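PDB 3LI9: histidine kinase, which probably senses extracellular signals through this PDC-fold extracellular domain of a membrane histidine kinase that uses ATP to phosphorylate a protein histidine. Local coordinates for residues Ile19-Ala22 with Gly23-Asn27; Asp54-Glu57 with Ala58-Ile61; Asp126-Gln129 with Leu130-Thr134; Thr205-Asn208 with Trp209-Glu212. One frame throughout, in Å; residues are numbered along the deposited sequence.

Contact 1 (Ile19-Ala22 with Gly23-Asn27); sequences IEMA and GNYAN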
ATOM      1  N   ILE A  19      -1.171  -0.734 -24.529  1.00 17.92           N
ATOM      2  CA  ILE A  19      -0.829  -1.837 -23.602  1.00 19.81           C
ATOM      3  C   ILE A  19       0.560  -1.467 -23.043  1.00 19.13           C
ATOM      4  O   ILE A  19       0.789  -1.526 -21.845  1.00 15.73           O
ATOM      5  CB  ILE A  19      -0.768  -3.183 -24.353  1.00 18.07           C
ATOM      6  CG1 ILE A  19      -2.207  -3.602 -24.699  1.00 21.77           C
ATOM      7  CG2 ILE A  19      -0.158  -4.211 -23.517  1.00 19.89           C
ATOM      8  CD1 ILE A  19      -2.227  -4.960 -25.588  1.00 25.12           C
ATOM      9  N   GLU A  20       1.480  -1.057 -23.911  1.00 20.02           N
ATOM     10  CA  GLU A  20       2.881  -0.774 -23.453  1.00 20.12           C
ATOM     11  C   GLU A  20       2.889   0.467 -22.581  1.00 18.64           C
ATOM     12  O   GLU A  20       3.637   0.508 -21.620  1.00 15.51           O
ATOM     13  CB  GLU A  20       3.821  -0.497 -24.619  1.00 21.06           C
ATOM     14  CG  GLU A  20       4.026  -1.731 -25.415  1.00 24.22           C
ATOM     15  CD  GLU A  20       4.827  -2.772 -24.685  1.00 26.79           C
ATOM     16  OE1 GLU A  20       5.604  -2.499 -23.727  1.00 23.83           O
ATOM     17  OE2 GLU A  20       4.732  -3.892 -25.097  1.00 29.13           O
HETATM   18  N   MSE A  21       2.069   1.462 -22.908  1.00 17.18           N
HETATM   19  CA  MSE A  21       1.961   2.646 -22.054  1.00 16.20           C
HETATM   20  C   MSE A  21       1.456   2.308 -20.634  1.00 15.93           C
HETATM   21  O   MSE A  21       1.976   2.816 -19.622  1.00 14.64           O
HETATM   22  CB  MSE A  21       0.988   3.706 -22.645  1.00 17.42           C
HETATM   23  CG  MSE A  21       1.079   4.945 -21.811  1.00 20.25           C
HETATM   24 SE   MSE A  21      -0.092   6.286 -22.755  1.00 31.06          SE
HETATM   25  CE  MSE A  21       1.181   6.959 -23.964  1.00 26.65           C
ATOM     26  N   ALA A  22       0.389   1.512 -20.588  1.00 15.26           N
ATOM     27  CA  ALA A  22      -0.185   1.088 -19.286  1.00 14.38           C
ATOM     28  C   ALA A  22       0.892   0.307 -18.505  1.00 13.25           C
ATOM     29  O   ALA A  22       0.999   0.499 -17.266  1.00 12.65           O
ATOM     30  CB  ALA A  22      -1.395   0.193 -19.494  1.00 15.06           C
ATOM     31  N   GLY A  23       1.653  -0.529 -19.213  1.00 12.98           N
ATOM     32  CA  GLY A  23       2.703  -1.376 -18.502  1.00 13.78           C
ATOM     33  C   GLY A  23       3.804  -0.456 -18.014  1.00 13.70           C
ATOM     34  O   GLY A  23       4.293  -0.605 -16.858  1.00 13.13           O
ATOM     35  N   ASN A  24       4.154   0.504 -18.854  1.00 13.88           N
ATOM     36  CA  ASN A  24       5.164   1.505 -18.472  1.00 13.63           C
ATOM     37  C   ASN A  24       4.787   2.246 -17.193  1.00 12.99           C
ATOM     38  O   ASN A  24       5.566   2.279 -16.204  1.00 14.88           O
ATOM     39  CB  ASN A  24       5.371   2.439 -19.673  1.00 14.16           C
ATOM     40  CG  ASN A  24       6.562   3.345 -19.530  1.00 18.69           C
ATOM     41  OD1 ASN A  24       7.223   3.362 -18.469  1.00 17.81           O
ATOM     42  ND2 ASN A  24       6.836   4.159 -20.569  1.00 19.09           N
ATOM     43  N   TYR A  25       3.574   2.800 -17.143  1.00 12.44           N
ATOM     44  CA  TYR A  25       3.166   3.511 -15.943  1.00 12.69           C
ATOM     45  C   TYR A  25       3.016   2.544 -14.763  1.00 12.69           C
ATOM     46  O   TYR A  25       3.369   2.927 -13.668  1.00 14.12           O
ATOM     47  CB  TYR A  25       1.824   4.231 -16.126  1.00 12.88           C
ATOM     48  CG  TYR A  25       1.933   5.554 -16.895  1.00 13.28           C
ATOM     49  CD1 TYR A  25       2.670   6.612 -16.352  1.00 19.89           C
ATOM     50  CD2 TYR A  25       1.273   5.711 -18.116  1.00 17.31           C
ATOM     51  CE1 TYR A  25       2.770   7.807 -17.011  1.00 24.52           C
ATOM     52  CE2 TYR A  25       1.337   6.933 -18.775  1.00 22.05           C
ATOM     53  CZ  TYR A  25       2.085   7.952 -18.227  1.00 23.03           C
ATOM     54  OH  TYR A  25       2.192   9.192 -18.871  1.00 28.73           O
ATOM     55  N   ALA A  26       2.516   1.317 -15.002  1.00 11.88           N
ATOM     56  CA  ALA A  26       2.405   0.369 -13.865  1.00 10.52           C
ATOM     57  C   ALA A  26       3.787   0.170 -13.244  1.00 12.47           C
ATOM     58  O   ALA A  26       3.920   0.164 -12.007  1.00 13.41           O
ATOM     59  CB  ALA A  26       1.902  -1.015 -14.320  1.00 10.28           C
ATOM     60  N   ASN A  27       4.813  -0.035 -14.092  1.00 12.69           N
ATOM     61  CA  ASN A  27       6.170  -0.174 -13.546  1.00 13.71           C
ATOM     62  C   ASN A  27       6.781   1.073 -12.969  1.00 13.59           C
ATOM     63  O   ASN A  27       7.555   0.977 -12.012  1.00 15.05           O
ATOM     64  CB  ASN A  27       7.091  -0.878 -14.578  1.00 14.10           C
ATOM     65  CG  ASN A  27       6.616  -2.313 -14.828  1.00 15.30           C
ATOM     66  OD1 ASN A  27       6.219  -2.692 -15.969  1.00 22.52           O
ATOM     67  ND2 ASN A  27       6.597  -3.096 -13.803  1.00 10.87           N
TER

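Contact 2 (Asp54-Glu57 with Ala58-Ile61); sequences DREE and AMSI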
ATOM      1  N   ASP A  54      17.750  -2.403  23.312  1.00 21.08           N
ATOM      2  CA  ASP A  54      17.715  -1.034  23.893  1.00 20.58           C
ATOM      3  C   ASP A  54      16.481  -0.348  23.266  1.00 19.08           C
ATOM      4  O   ASP A  54      16.474  -0.069  22.041  1.00 16.59           O
ATOM      5  CB  ASP A  54      19.022  -0.309  23.531  1.00 21.10           C
ATOM      6  CG  ASP A  54      19.116   1.105  24.094  1.00 23.02           C
ATOM      7  OD1 ASP A  54      18.079   1.786  24.275  1.00 22.56           O
ATOM      8  OD2 ASP A  54      20.256   1.676  24.247  1.00 27.16           O
ATOM      9  N   ARG A  55      15.420  -0.175  24.066  1.00 16.28           N
ATOM     10  CA  ARG A  55      14.161   0.343  23.452  1.00 15.12           C
ATOM     11  C   ARG A  55      14.308   1.748  22.991  1.00 13.70           C
ATOM     12  O   ARG A  55      13.751   2.099  21.890  1.00 16.07           O
ATOM     13  CB  ARG A  55      12.959   0.240  24.450  1.00 13.42           C
ATOM     14  CG  ARG A  55      12.609  -1.214  24.681  1.00 13.29           C
ATOM     15  CD  ARG A  55      11.316  -1.344  25.587  1.00 12.89           C
ATOM     16  NE  ARG A  55      11.066  -2.779  25.903  1.00 15.57           N
ATOM     17  CZ  ARG A  55       9.855  -3.329  26.013  1.00 14.34           C
ATOM     18  NH1 ARG A  55       8.749  -2.619  25.715  1.00 13.62           N
ATOM     19  NH2 ARG A  55       9.728  -4.623  26.367  1.00 17.38           N
ATOM     20  N   GLU A  56      15.064   2.582  23.718  1.00 14.71           N
ATOM     21  CA  GLU A  56      15.216   3.989  23.300  1.00 16.06           C
ATOM     22  C   GLU A  56      16.008   4.093  22.011  1.00 14.67           C
ATOM     23  O   GLU A  56      15.657   4.859  21.132  1.00 13.99           O
ATOM     24  CB  GLU A  56      15.991   4.838  24.353  1.00 17.06           C
ATOM     25  CG  GLU A  56      15.283   4.977  25.702  1.00 29.14           C
ATOM     26  CD  GLU A  56      14.069   5.921  25.642  1.00 39.82           C
ATOM     27  OE1 GLU A  56      14.022   6.772  24.723  1.00 41.73           O
ATOM     28  OE2 GLU A  56      13.172   5.798  26.533  1.00 43.94           O
ATOM     29  N   GLU A  57      17.000   3.219  21.852  1.00 14.66           N
ATOM     30  CA  GLU A  57      17.783   3.248  20.611  1.00 13.64           C
ATOM     31  C   GLU A  57      16.901   2.750  19.427  1.00 14.06           C
ATOM     32  O   GLU A  57      17.007   3.292  18.313  1.00 13.50           O
ATOM     33  CB  GLU A  57      19.023   2.347  20.748  1.00 14.97           C
ATOM     34  CG  GLU A  57      19.851   2.311  19.470  1.00 16.37           C
ATOM     35  CD  GLU A  57      21.252   1.756  19.717  1.00 21.79           C
ATOM     36  OE1 GLU A  57      21.383   0.551  19.675  1.00 25.74           O
ATOM     37  OE2 GLU A  57      22.140   2.512  20.088  1.00 25.86           O
ATOM     38  N   ALA A  58      16.106   1.693  19.640  1.00 12.09           N
ATOM     39  CA  ALA A  58      15.264   1.212  18.563  1.00 13.12           C
ATOM     40  C   ALA A  58      14.212   2.293  18.172  1.00 12.38           C
ATOM     41  O   ALA A  58      13.909   2.463  16.972  1.00 12.03           O
ATOM     42  CB  ALA A  58      14.591  -0.098  18.930  1.00 13.11           C
HETATM   43  N   MSE A  59      13.753   3.069  19.159  1.00 12.80           N
HETATM   44  CA  MSE A  59      12.818   4.174  18.875  1.00 11.59           C
HETATM   45  C   MSE A  59      13.598   5.242  18.045  1.00 13.55           C
HETATM   46  O   MSE A  59      13.012   5.834  17.126  1.00 13.40           O
HETATM   47  CB  MSE A  59      12.180   4.656  20.211  1.00 13.19           C
HETATM   48  CG  MSE A  59      11.184   3.604  20.616  1.00 14.20           C
HETATM   49 SE   MSE A  59      10.289   4.271  22.290  1.00 29.90          SE
HETATM   50  CE  MSE A  59      11.473   3.814  23.354  1.00 23.02           C
ATOM     51  N   SER A  60      14.875   5.482  18.398  1.00 11.94           N
ATOM     52  CA  SER A  60      15.652   6.466  17.652  1.00 13.09           C
ATOM     53  C   SER A  60      15.844   6.015  16.192  1.00 13.41           C
ATOM     54  O   SER A  60      15.888   6.866  15.248  1.00 12.84           O
ATOM     55  CB  SER A  60      17.014   6.621  18.275  1.00 15.16           C
ATOM     56  OG  SER A  60      16.799   7.399  19.444  1.00 21.81           O
ATOM     57  N   ILE A  61      16.060   4.722  16.008  1.00 11.53           N
ATOM     58  CA  ILE A  61      16.280   4.152  14.659  1.00 11.83           C
ATOM     59  C   ILE A  61      15.015   4.365  13.799  1.00 12.28           C
ATOM     60  O   ILE A  61      15.097   4.870  12.641  1.00 10.98           O
ATOM     61  CB  ILE A  61      16.645   2.658  14.748  1.00 11.68           C
ATOM     62  CG1 ILE A  61      18.126   2.526  15.267  1.00 12.58           C
ATOM     63  CG2 ILE A  61      16.423   1.956  13.336  1.00 10.66           C
ATOM     64  CD1 ILE A  61      18.501   1.084  15.800  1.00 14.41           C
TER

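Contact 3 (Asp126-Gln129 with Leu130-Thr134); sequences DYYQ and LPKTT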
ATOM      1  N   ASP A 126      -4.782  -7.034  10.178  1.00 31.51           N
ATOM      2  CA  ASP A 126      -3.936  -7.678   9.204  1.00 31.70           C
ATOM      3  C   ASP A 126      -2.519  -7.144   9.129  1.00 28.59           C
ATOM      4  O   ASP A 126      -1.651  -7.869   8.738  1.00 29.34           O
ATOM      5  CB  ASP A 126      -4.530  -7.506   7.815  1.00 34.51           C
ATOM      6  CG  ASP A 126      -5.738  -8.377   7.600  1.00 39.74           C
ATOM      7  OD1 ASP A 126      -5.941  -9.340   8.397  1.00 46.74           O
ATOM      8  OD2 ASP A 126      -6.470  -8.085   6.622  1.00 49.88           O
ATOM      9  N   TYR A 127      -2.285  -5.872   9.395  1.00 26.81           N
ATOM     10  CA  TYR A 127      -0.903  -5.418   9.244  1.00 24.49           C
ATOM     11  C   TYR A 127       0.040  -6.259  10.119  1.00 24.39           C
ATOM     12  O   TYR A 127       1.263  -6.375   9.822  1.00 22.62           O
ATOM     13  CB  TYR A 127      -0.777  -3.937   9.616  1.00 24.74           C
ATOM     14  CG  TYR A 127      -0.828  -3.623  11.132  1.00 24.24           C
ATOM     15  CD1 TYR A 127       0.311  -3.451  11.856  1.00 21.36           C
ATOM     16  CD2 TYR A 127      -2.050  -3.439  11.799  1.00 25.79           C
ATOM     17  CE1 TYR A 127       0.278  -3.137  13.168  1.00 21.14           C
ATOM     18  CE2 TYR A 127      -2.095  -3.107  13.157  1.00 26.14           C
ATOM     19  CZ  TYR A 127      -0.924  -2.965  13.836  1.00 19.77           C
ATOM     20  OH  TYR A 127      -0.929  -2.626  15.167  1.00 19.71           O
ATOM     21  N   TYR A 128      -0.490  -6.778  11.224  1.00 22.62           N
ATOM     22  CA  TYR A 128       0.333  -7.609  12.149  1.00 23.53           C
ATOM     23  C   TYR A 128      -0.008  -9.055  11.974  1.00 24.58           C
ATOM     24  O   TYR A 128       0.884  -9.880  11.922  1.00 25.40           O
ATOM     25  CB  TYR A 128       0.084  -7.224  13.624  1.00 22.43           C
ATOM     26  CG  TYR A 128       1.028  -7.828  14.650  1.00 21.90           C
ATOM     27  CD1 TYR A 128       2.004  -7.038  15.257  1.00 20.27           C
ATOM     28  CD2 TYR A 128       0.880  -9.124  15.100  1.00 20.43           C
ATOM     29  CE1 TYR A 128       2.848  -7.538  16.237  1.00 20.64           C
ATOM     30  CE2 TYR A 128       1.734  -9.656  16.044  1.00 22.77           C
ATOM     31  CZ  TYR A 128       2.694  -8.873  16.632  1.00 20.47           C
ATOM     32  OH  TYR A 128       3.505  -9.372  17.634  1.00 17.78           O
ATOM     33  N   GLN A 129      -1.311  -9.369  11.894  1.00 25.65           N
ATOM     34  CA  GLN A 129      -1.733 -10.785  11.860  1.00 27.74           C
ATOM     35  C   GLN A 129      -1.365 -11.476  10.539  1.00 27.54           C
ATOM     36  O   GLN A 129      -1.073 -12.669  10.521  1.00 27.86           O
ATOM     37  CB  GLN A 129      -3.238 -10.936  12.117  1.00 26.31           C
ATOM     38  CG  GLN A 129      -3.671 -10.559  13.559  1.00 27.71           C
ATOM     39  CD  GLN A 129      -2.954 -11.383  14.614  1.00 33.20           C
ATOM     40  OE1 GLN A 129      -2.962 -12.580  14.549  1.00 35.04           O
ATOM     41  NE2 GLN A 129      -2.346 -10.734  15.598  1.00 30.71           N
ATOM     42  N   LEU A 130      -1.343 -10.753   9.434  1.00 27.72           N
ATOM     43  CA  LEU A 130      -0.991 -11.469   8.188  1.00 28.63           C
ATOM     44  C   LEU A 130       0.474 -11.903   8.171  1.00 27.74           C
ATOM     45  O   LEU A 130       0.776 -13.056   7.852  1.00 29.07           O
ATOM     46  CB  LEU A 130      -1.339 -10.688   6.917  1.00 30.25           C
ATOM     47  CG  LEU A 130      -2.806 -10.616   6.470  1.00 35.25           C
ATOM     48  CD1 LEU A 130      -2.890  -9.836   5.133  1.00 36.98           C
ATOM     49  CD2 LEU A 130      -3.409 -12.035   6.349  1.00 37.00           C
ATOM     50  N   PRO A 131       1.413 -11.002   8.504  1.00 26.19           N
ATOM     51  CA  PRO A 131       2.779 -11.520   8.598  1.00 25.52           C
ATOM     52  C   PRO A 131       2.950 -12.617   9.627  1.00 24.73           C
ATOM     53  O   PRO A 131       3.784 -13.512   9.431  1.00 25.40           O
ATOM     54  CB  PRO A 131       3.593 -10.303   9.060  1.00 26.43           C
ATOM     55  CG  PRO A 131       2.853  -9.140   8.489  1.00 25.51           C
ATOM     56  CD  PRO A 131       1.375  -9.530   8.494  1.00 26.15           C
ATOM     57  N   LYS A 132       2.259 -12.522  10.752  1.00 25.53           N
ATOM     58  CA  LYS A 132       2.368 -13.554  11.789  1.00 26.88           C
ATOM     59  C   LYS A 132       1.934 -14.957  11.306  1.00 30.43           C
ATOM     60  O   LYS A 132       2.603 -15.951  11.597  1.00 32.24           O
ATOM     61  CB  LYS A 132       1.529 -13.211  12.995  1.00 27.00           C
ATOM     62  CG  LYS A 132       1.679 -14.187  14.143  1.00 26.01           C
ATOM     63  CD  LYS A 132       0.910 -13.740  15.363  1.00 30.58           C
ATOM     64  CE  LYS A 132       1.059 -14.876  16.387  1.00 31.68           C
ATOM     65  NZ  LYS A 132       0.811 -14.477  17.760  1.00 33.26           N
ATOM     66  N   THR A 133       0.835 -15.028  10.565  1.00 31.73           N
ATOM     67  CA  THR A 133       0.268 -16.340  10.196  1.00 33.91           C
ATOM     68  C   THR A 133       0.869 -16.844   8.891  1.00 34.05           C
ATOM     69  O   THR A 133       0.977 -18.050   8.672  1.00 35.33           O
ATOM     70  CB  THR A 133      -1.280 -16.271  10.154  1.00 34.17           C
ATOM     71  OG1 THR A 133      -1.688 -15.305   9.178  1.00 35.45           O
ATOM     72  CG2 THR A 133      -1.850 -15.860  11.496  1.00 35.78           C
ATOM     73  N   THR A 134       1.297 -15.930   8.021  1.00 33.61           N
ATOM     74  CA  THR A 134       1.867 -16.337   6.755  1.00 32.92           C
ATOM     75  C   THR A 134       3.394 -16.419   6.752  1.00 32.06           C
ATOM     76  O   THR A 134       3.981 -17.085   5.887  1.00 30.97           O
ATOM     77  CB  THR A 134       1.442 -15.437   5.573  1.00 34.74           C
ATOM     78  OG1 THR A 134       2.075 -14.155   5.681  1.00 34.03           O
ATOM     79  CG2 THR A 134      -0.101 -15.294   5.452  1.00 34.57           C
TER

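Contact 4 (Thr205-Asn208 with Trp209-Glu212); sequences TQKN and WIGE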
ATOM      1  N   THR A 205     -11.836  12.922 -11.760  1.00 20.18           N
ATOM      2  CA  THR A 205     -12.999  13.758 -11.326  1.00 23.80           C
ATOM      3  C   THR A 205     -13.785  13.305 -10.118  1.00 24.33           C
ATOM      4  O   THR A 205     -14.365  14.134  -9.367  1.00 25.78           O
ATOM      5  CB  THR A 205     -14.008  13.980 -12.515  1.00 25.06           C
ATOM      6  OG1 THR A 205     -14.346  12.730 -13.089  1.00 27.94           O
ATOM      7  CG2 THR A 205     -13.337  14.792 -13.602  1.00 27.44           C
ATOM      8  N   GLN A 206     -13.851  12.002  -9.893  1.00 21.24           N
ATOM      9  CA  GLN A 206     -14.672  11.499  -8.818  1.00 22.30           C
ATOM     10  C   GLN A 206     -13.789  11.302  -7.554  1.00 21.77           C
ATOM     11  O   GLN A 206     -13.421  10.169  -7.197  1.00 20.68           O
ATOM     12  CB  GLN A 206     -15.323  10.175  -9.211  1.00 22.58           C
ATOM     13  CG  GLN A 206     -16.254  10.297 -10.434  1.00 24.21           C
ATOM     14  CD  GLN A 206     -17.610  10.892 -10.066  1.00 27.31           C
ATOM     15  OE1 GLN A 206     -17.903  11.156  -8.918  1.00 33.08           O
ATOM     16  NE2 GLN A 206     -18.466  11.010 -11.029  1.00 29.40           N
ATOM     17  N   LYS A 207     -13.436  12.388  -6.886  1.00 22.46           N
ATOM     18  CA  LYS A 207     -12.574  12.220  -5.700  1.00 21.22           C
ATOM     19  C   LYS A 207     -13.205  11.425  -4.615  1.00 21.08           C
ATOM     20  O   LYS A 207     -12.499  10.760  -3.832  1.00 20.66           O
ATOM     21  CB  LYS A 207     -12.083  13.579  -5.191  1.00 22.40           C
ATOM     22  CG  LYS A 207     -11.455  14.451  -6.256  1.00 22.50           C
ATOM     23  CD  LYS A 207     -10.209  13.742  -6.976  1.00 22.48           C
ATOM     24  CE  LYS A 207      -9.529  14.700  -7.951  1.00 21.69           C
ATOM     25  NZ  LYS A 207      -8.472  13.930  -8.691  1.00 21.41           N
ATOM     26  N   ASN A 208     -14.539  11.469  -4.510  1.00 20.24           N
ATOM     27  CA  ASN A 208     -15.267  10.659  -3.554  1.00 21.01           C
ATOM     28  C   ASN A 208     -15.184   9.152  -3.746  1.00 20.94           C
ATOM     29  O   ASN A 208     -15.525   8.365  -2.850  1.00 19.53           O
ATOM     30  CB  ASN A 208     -16.797  11.047  -3.612  1.00 25.03           C
ATOM     31  CG  ASN A 208     -17.398  10.827  -4.987  1.00 25.33           C
ATOM     32  OD1 ASN A 208     -16.844  11.212  -5.995  1.00 31.65           O
ATOM     33  ND2 ASN A 208     -18.544  10.175  -5.017  1.00 35.96           N
ATOM     34  N   TRP A 209     -14.717   8.730  -4.931  1.00 20.03           N
ATOM     35  CA  TRP A 209     -14.517   7.311  -5.179  1.00 18.70           C
ATOM     36  C   TRP A 209     -13.202   6.780  -4.559  1.00 16.37           C
ATOM     37  O   TRP A 209     -13.074   5.560  -4.290  1.00 16.96           O
ATOM     38  CB  TRP A 209     -14.456   7.051  -6.693  1.00 17.16           C
ATOM     39  CG  TRP A 209     -15.781   7.148  -7.355  1.00 21.33           C
ATOM     40  CD1 TRP A 209     -16.991   7.481  -6.781  1.00 24.99           C
ATOM     41  CD2 TRP A 209     -16.042   6.884  -8.736  1.00 20.82           C
ATOM     42  NE1 TRP A 209     -17.990   7.477  -7.761  1.00 22.15           N
ATOM     43  CE2 TRP A 209     -17.434   7.078  -8.950  1.00 22.21           C
ATOM     44  CE3 TRP A 209     -15.243   6.490  -9.807  1.00 22.09           C
ATOM     45  CZ2 TRP A 209     -18.025   6.907 -10.211  1.00 21.97           C
ATOM     46  CZ3 TRP A 209     -15.840   6.330 -11.066  1.00 23.44           C
ATOM     47  CH2 TRP A 209     -17.225   6.532 -11.227  1.00 24.39           C
ATOM     48  N   ILE A 210     -12.249   7.692  -4.384  1.00 17.64           N
ATOM     49  CA  ILE A 210     -10.874   7.274  -3.872  1.00 16.94           C
ATOM     50  C   ILE A 210     -11.000   6.607  -2.499  1.00 16.65           C
ATOM     51  O   ILE A 210     -11.525   7.198  -1.511  1.00 15.59           O
ATOM     52  CB  ILE A 210      -9.896   8.418  -3.885  1.00 14.88           C
ATOM     53  CG1 ILE A 210      -9.722   9.012  -5.308  1.00 14.09           C
ATOM     54  CG2 ILE A 210      -8.529   8.035  -3.208  1.00 17.58           C
ATOM     55  CD1 ILE A 210      -8.907  10.285  -5.361  1.00 16.92           C
ATOM     56  N   GLY A 211     -10.531   5.365  -2.424  1.00 16.84           N
ATOM     57  CA  GLY A 211     -10.609   4.579  -1.205  1.00 18.70           C
ATOM     58  C   GLY A 211     -11.976   4.124  -0.797  1.00 21.20           C
ATOM     59  O   GLY A 211     -12.118   3.550   0.291  1.00 23.02           O
ATOM     60  N   GLU A 212     -12.979   4.335  -1.671  1.00 21.37           N
ATOM     61  CA  GLU A 212     -14.388   4.125  -1.315  1.00 22.74           C
ATOM     62  C   GLU A 212     -15.087   3.171  -2.248  1.00 24.39           C
ATOM     63  O   GLU A 212     -15.791   2.272  -1.785  1.00 27.46           O
ATOM     64  CB  GLU A 212     -15.158   5.446  -1.173  1.00 24.11           C
ATOM     65  CG  GLU A 212     -14.639   6.370  -0.040  1.00 28.41           C
ATOM     66  CD  GLU A 212     -14.789   5.725   1.375  1.00 35.31           C
ATOM     67  OE1 GLU A 212     -15.482   4.705   1.508  1.00 37.56           O
ATOM     68  OE2 GLU A 212     -14.183   6.223   2.359  1.00 38.81           O
TER
HETATM   69  O   HOH W   1     -12.306   9.853  -1.259  1.00 23.62           O

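Contact 1 (Ile19-Ala22 with Gly23-Asn27)
Met21, a selenomethionine, holds CG opposite its backbone N, beside the carbonyl carbon (chi1 -173°), whereas Tyr25, one helical turn later, sets its ring beside the N, with CG anti to the carbonyl carbon (chi1 -79°). The two side chains therefore run side by side on one flank of helix 13-48 and point the same way. Met21 CG rests against Tyr25 CE2 at 3.6 Å, with CD2 of the same ring little farther off. The Tyr25 ring also leans over the preceding turn, its CD2 lying 3.3 Å from Met21 O; the oxygen approaches the ring obliquely. That carbonyl is engaged at the same time by Tyr25 N, in a nearly straight bond of 2.9 Å (169° at the hydrogen). Ala26 N to Ala22 O, at 2.8 Å, continues the alpha-helical ladder, as do Gly23 N to Ile19 O and Asn24 N to Glu20 O before it. Asn24 turns its amide along the helix, where OD1 bonds to Gln28. Ala22 and Ala26 touch Glu254, Val256 and Phe263 on strands 248-256 and 261-268; their small size probably permits the close approach, and the Tyr25 ring meets that of Phe263. With an alanine at Tyr25 the ring would be gone, and Met21 CG and Phe263 would probably be left without their shared aromatic neighbour, the selenomethionine chain being freer to turn. The Met21 and Tyr25 side chains thus meet through carbon, while the carbonyls of Ile19 to Ala22 are each taken up by an N-H one turn on.

Contact 2 (Asp54-Glu57 with Ala58-Ile61)
Asp54 is the N-cap of helix 55-67, and its backbone O takes the first bond of the helical ladder, from Ala58 N at 3.0 Å. Its side chain closes the cap: OD1 accepts from Glu57 N at 3.0 Å, and the N-H comes to the carboxylate from above its plane, 64° out of it, rather than in it. The negative carboxylate beside the helix's first amides probably suits the positive end of the helix dipole. One residue on, Arg55 O is covered by Met59, a selenomethionine. Met59 N bonds to this oxygen at 2.9 Å, and the side chain then curls back over it: a bend at the last torsion (chi3 -81°) returns CE over Arg55 O, although the exact place of this methyl is doubtful. It lies between that peptide carbonyl and the Glu56 carboxylate. Arg55 itself leads away from the helix; its guanidinium forms salt bridges with Asp85 and Asp88 and hydrogen bonds with Gly101 O and His97, which ties the helix start to the neighbouring loops. Ala58 touches Phe103, as does Arg55. On the outer flank Glu57 extends its chain, and OE1 bonds to the hydroxyl of Tyr50, in the link from helix 13-48. Ile61, bonded through its N to Glu57 O, lays its longer branch along this carbonyl: CG1 sits 3.3 Å from Glu57 O, and CD1 ends 4.1 Å from Glu57 CG.

Contact 3 (Asp126-Gln129 with Leu130-Thr134)
Asp126 and Leu130 cross obliquely, Asp126 CB meeting Leu130 CG at 3.8 Å, while Leu130 N bonds to Asp126 O beneath them. Gln129 and Lys132 instead lie alongside, pointing the same way, with Gln129 OE1 4.1 Å from Lys132 CD; Gln129 NE2 bonds to Tyr122 O, which holds the amide. Extended from CG onward, the lysine also passes the edge of the Tyr128 ring, near its plane, with CD 4.2 Å from Tyr128 CE2. Both tips end on one acid: Tyr128 OH bonds to Glu80 and Lys132 NZ makes a salt bridge with it, which probably steadies that carboxylate. Thr133 grips Gln129 O twice, through N and OG1, each at 3.0 Å and from opposite faces of the carbonyl plane; chi1 of 60° turns OG1 back to it. Pro131 has no N-H to give, and its CD sits 3.4 Å from Tyr127 O, where a helical bond would otherwise form. The result is a kink in helix 126-134, a short proline-bent helix laid over strands 148-159 and 162-172, with Tyr127 close to a bound buffer molecule that may mark a pocket of this PDC-fold domain.

Contact 4 (Thr205-Asn208 with Trp209-Glu212)
Gln206 lies across one face of the Trp209 indole, at the start of a short 3-10 turn that follows an inverse gamma turn centred on Gln206. Its CB makes a CH-pi contact with the five-membered ring, 3.6 Å from the centroid and 18° off the normal. The amide beyond continues over the same ring system, the two planes only 10° apart, with Gln206 CD 4.0 Å from Trp209 CE2. A bend at chi2 (-79°) folds the glutamine chain flat in this way. Trp209 N donates to Gln206 O at 3.0 Å, and Ile210 N to Lys207 O at 3.1 Å; in both bonds the donor stands above the carbonyl plane. Lys207 and Ile210 run alongside each other, Lys207 CD 4.0 Å from Ile210 CD1, and the lysine's NZ goes on to a salt bridge with Asp177. Farther out, the indole meets His203 and Phe218 edge-to-face and also touches the Phe200 ring, so it gathers parts of its own loop, from Phe200 to Phe218, round itself. If a serine replaced Trp209, the Gln206 chain would probably lose the surface it lies on and become free to swing, leaving a gap beside His203 and Phe218. The far end of the turn is closed by a water that donates to Lys207 O at 2.7 Å and to Ile210 O at 2.8 Å.

How the contacts relate
The four contacts follow one another along the chain without overlap or touch, all within the Cache domain. Contact 1, on the long helix 13-48, lies beside strands 248-256 and 261-268, and contact 2 on the next helix, 55-67, with centres about 41 Å apart on opposite sides of the chain's centre. Contact 3, in helix 126-134 over strands 148-159 and 162-172, is about 23 Å from contact 2, centre to centre. Contact 4, in the loop between strand 190-194 and helix 221-231, lies about 23 Å from contact 1, between centres. Contacts 2 and 3 probably belong to one half and contacts 1 and 4 to the other, consistent with a double-PDC sensor spanned by one long helix.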